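Local coordinates for protein probable oxidoreductase (Pseudomonas aeruginosa, PDB 4B7C) that probably catalyses an NADP-dependent oxidation or reduction as a member of the medium-chain dehydrogenase/reductase family, at residues E151-S156 / I219-D224. Numbering follows the deposited sequence.
Sequences ETVVIS and IDVFFD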
ATOM      1  N   GLU B 151       1.118  12.785  16.661  1.00 48.83           N
ATOM      2  CA  GLU B 151       1.709  11.810  15.738  1.00 44.48           C
ATOM      3  C   GLU B 151       2.932  12.389  15.054  1.00 41.37           C
ATOM      4  O   GLU B 151       3.083  13.605  14.936  1.00 42.41           O
ATOM      5  CB  GLU B 151       0.700  11.344  14.679  1.00 44.93           C
ATOM      6  CG  GLU B 151      -0.368  10.400  15.219  1.00 46.30           C
ATOM      7  CD  GLU B 151      -1.241   9.787  14.126  1.00 47.87           C
ATOM      8  OE1 GLU B 151      -1.501  10.447  13.099  1.00 41.41           O
ATOM      9  OE2 GLU B 151      -1.675   8.636  14.301  1.00 46.00           O
ATOM     10  N   THR B 152       3.807  11.502  14.604  1.00 39.50           N
ATOM     11  CA  THR B 152       5.001  11.894  13.868  1.00 39.12           C
ATOM     12  C   THR B 152       4.756  11.768  12.369  1.00 38.96           C
ATOM     13  O   THR B 152       4.443  10.688  11.853  1.00 40.80           O
ATOM     14  CB  THR B 152       6.234  11.065  14.292  1.00 39.48           C
ATOM     15  OG1 THR B 152       6.529  11.346  15.668  1.00 40.39           O
ATOM     16  CG2 THR B 152       7.443  11.415  13.464  1.00 36.54           C
ATOM     17  N   VAL B 153       4.887  12.901  11.689  1.00 38.58           N
ATOM     18  CA  VAL B 153       4.695  13.000  10.258  1.00 37.11           C
ATOM     19  C   VAL B 153       6.018  13.269   9.584  1.00 36.11           C
ATOM     20  O   VAL B 153       6.707  14.245   9.896  1.00 40.35           O
ATOM     21  CB  VAL B 153       3.706  14.126   9.901  1.00 37.16           C
ATOM     22  CG1 VAL B 153       3.541  14.226   8.393  1.00 36.62           C
ATOM     23  CG2 VAL B 153       2.374  13.864  10.570  1.00 36.71           C
ATOM     24  N   VAL B 154       6.379  12.400   8.650  1.00 34.71           N
ATOM     25  CA  VAL B 154       7.568  12.588   7.836  1.00 34.59           C
ATOM     26  C   VAL B 154       7.191  12.947   6.400  1.00 37.19           C
ATOM     27  O   VAL B 154       6.264  12.374   5.802  1.00 36.84           O
ATOM     28  CB  VAL B 154       8.458  11.336   7.846  1.00 35.25           C
ATOM     29  CG1 VAL B 154       9.607  11.488   6.862  1.00 32.53           C
ATOM     30  CG2 VAL B 154       8.957  11.056   9.256  1.00 34.37           C
ATOM     31  N   ILE B 155       7.890  13.939   5.858  1.00 39.03           N
ATOM     32  CA  ILE B 155       7.592  14.464   4.546  1.00 37.20           C
ATOM     33  C   ILE B 155       8.818  14.392   3.646  1.00 38.09           C
ATOM     34  O   ILE B 155       9.862  14.977   3.951  1.00 38.77           O
ATOM     35  CB  ILE B 155       7.102  15.935   4.659  1.00 38.48           C
ATOM     36  CG1 ILE B 155       6.163  16.162   5.880  1.00 39.85           C
ATOM     37  CG2 ILE B 155       6.538  16.397   3.319  1.00 37.97           C
ATOM     38  CD1 ILE B 155       4.920  16.943   5.539  1.00 41.62           C
ATOM     39  N   SER B 156       8.702  13.679   2.527  1.00 37.23           N
ATOM     40  CA  SER B 156       9.755  13.678   1.504  1.00 36.33           C
ATOM     41  C   SER B 156       9.521  14.810   0.499  1.00 36.83           C
ATOM     42  O   SER B 156       8.408  15.325   0.377  1.00 36.26           O
ATOM     43  CB  SER B 156       9.854  12.332   0.789  1.00 36.07           C
ATOM     44  OG  SER B 156       8.724  12.089  -0.025  1.00 39.31           O
ATOM     45  N   ILE B 219       7.387   6.397  12.683  1.00 48.18           N
ATOM     46  CA  ILE B 219       6.725   7.297  11.724  1.00 44.67           C
ATOM     47  C   ILE B 219       5.249   6.899  11.518  1.00 44.05           C
ATOM     48  O   ILE B 219       4.951   5.801  11.069  1.00 42.63           O
ATOM     49  CB  ILE B 219       7.460   7.306  10.371  1.00 43.17           C
ATOM     50  CG1 ILE B 219       8.928   7.707  10.562  1.00 39.73           C
ATOM     51  CG2 ILE B 219       6.778   8.251   9.379  1.00 39.20           C
ATOM     52  CD1 ILE B 219       9.757   7.492   9.321  1.00 38.48           C
ATOM     53  N   ASP B 220       4.339   7.794  11.889  1.00 43.60           N
ATOM     54  CA  ASP B 220       2.890   7.545  11.800  1.00 42.67           C
ATOM     55  C   ASP B 220       2.315   7.867  10.432  1.00 42.74           C
ATOM     56  O   ASP B 220       1.405   7.191   9.954  1.00 41.01           O
ATOM     57  CB  ASP B 220       2.141   8.374  12.833  1.00 43.56           C
ATOM     58  CG  ASP B 220       2.495   7.981  14.252  1.00 47.91           C
ATOM     59  OD1 ASP B 220       2.207   6.824  14.622  1.00 44.18           O
ATOM     60  OD2 ASP B 220       3.067   8.828  14.981  1.00 43.55           O
ATOM     61  N   VAL B 221       2.806   8.947   9.834  1.00 40.79           N
ATOM     62  CA  VAL B 221       2.391   9.336   8.485  1.00 34.94           C
ATOM     63  C   VAL B 221       3.608   9.658   7.666  1.00 34.75           C
ATOM     64  O   VAL B 221       4.460  10.450   8.088  1.00 38.18           O
ATOM     65  CB  VAL B 221       1.456  10.557   8.468  1.00 35.05           C
ATOM     66  CG1 VAL B 221       1.137  10.948   7.029  1.00 34.56           C
ATOM     67  CG2 VAL B 221       0.191  10.276   9.254  1.00 32.39           C
ATOM     68  N   PHE B 222       3.707   9.026   6.509  1.00 32.54           N
ATOM     69  CA  PHE B 222       4.714   9.384   5.528  1.00 32.62           C
ATOM     70  C   PHE B 222       4.040   9.966   4.293  1.00 35.50           C
ATOM     71  O   PHE B 222       3.265   9.297   3.591  1.00 34.16           O
ATOM     72  CB  PHE B 222       5.609   8.200   5.157  1.00 31.82           C
ATOM     73  CG  PHE B 222       6.662   8.525   4.134  1.00 31.68           C
ATOM     74  CD1 PHE B 222       7.419   9.691   4.232  1.00 34.38           C
ATOM     75  CD2 PHE B 222       6.912   7.676   3.075  1.00 31.89           C
ATOM     76  CE1 PHE B 222       8.386   9.988   3.296  1.00 31.48           C
ATOM     77  CE2 PHE B 222       7.884   7.965   2.136  1.00 31.46           C
ATOM     78  CZ  PHE B 222       8.617   9.128   2.241  1.00 34.09           C
ATOM     79  N   PHE B 223       4.350  11.231   4.041  1.00 36.65           N
ATOM     80  CA  PHE B 223       3.885  11.955   2.863  1.00 34.49           C
ATOM     81  C   PHE B 223       4.981  11.855   1.833  1.00 34.74           C
ATOM     82  O   PHE B 223       6.019  12.522   1.950  1.00 36.69           O
ATOM     83  CB  PHE B 223       3.587  13.428   3.228  1.00 34.15           C
ATOM     84  CG  PHE B 223       2.776  14.179   2.197  1.00 32.12           C
ATOM     85  CD1 PHE B 223       3.278  14.444   0.942  1.00 31.76           C
ATOM     86  CD2 PHE B 223       1.511  14.657   2.507  1.00 32.11           C
ATOM     87  CE1 PHE B 223       2.529  15.140   0.006  1.00 31.81           C
ATOM     88  CE2 PHE B 223       0.761  15.357   1.575  1.00 30.06           C
ATOM     89  CZ  PHE B 223       1.260  15.582   0.324  1.00 30.55           C
ATOM     90  N   ASP B 224       4.743  11.065   0.790  1.00 34.67           N
ATOM     91  CA  ASP B 224       5.781  10.763  -0.207  1.00 34.75           C
ATOM     92  C   ASP B 224       5.597  11.469  -1.541  1.00 34.99           C
ATOM     93  O   ASP B 224       4.613  11.252  -2.259  1.00 37.43           O
ATOM     94  CB  ASP B 224       5.896   9.250  -0.454  1.00 36.22           C
ATOM     95  CG  ASP B 224       7.160   8.879  -1.231  1.00 38.69           C
ATOM     96  OD1 ASP B 224       8.119   9.686  -1.286  1.00 42.35           O
ATOM     97  OD2 ASP B 224       7.223   7.760  -1.772  1.00 40.60           O
TER
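Segments Glu151-Ser156 and Ile219-Asp224 meet as neighbouring parallel strands, bridged from Val153-Val221 to Ile155-Phe223, at the middle of the six-stranded Rossmann-fold sheet, a worked example of its 3-2-1-4-5-6 order, in which the first and fourth strands lie side by side. The axes of the short segments 152-155 and 221-224 come within 4.7 Å of each other. The ladder is regular: Val154 N donates to Val221 O, Val154 O accepts from Phe223 N at 2.8 Å, and Ser156 N reaches Phe223 O. Polar side chains fasten both ends. At the start, where the chain turns a corner at Asp220, Thr152 O takes two donors, Asp220 N and Val221 N, while Asp220 OD2 accepts in turn, on its anti lone pair, the N-H of Thr152 at 2.8 Å (N to OD2), nearly straight at 170°. The carboxylates of Glu151 and Asp220 stack with planes 9° apart; the like charges are probably eased by Arg243, which forms a salt bridge to Glu151 OE1, an atom that also accepts from Lys148 N. Val153, Val221, Ile155 and Phe223 occupy one face, where helix 161-172 covers Ile155 and Phe223. On the other, Val154 CG2 sits 3.6 Å from Ile219 CG2, and helix 228-235 packs on Ile219 and Phe222. With CG anti to the backbone N (chi1 180°), the Phe222 ring turns its edge to Val154 O, 3.3 Å from CD1, and its CZ meets Ser156 CB. Beyond it, Asp224 OD1 gathers Val226 N and Gly227 N and, through its anti lone pair, receives the hydroxyl of Ser156, with OG 2.8 Å from OD1.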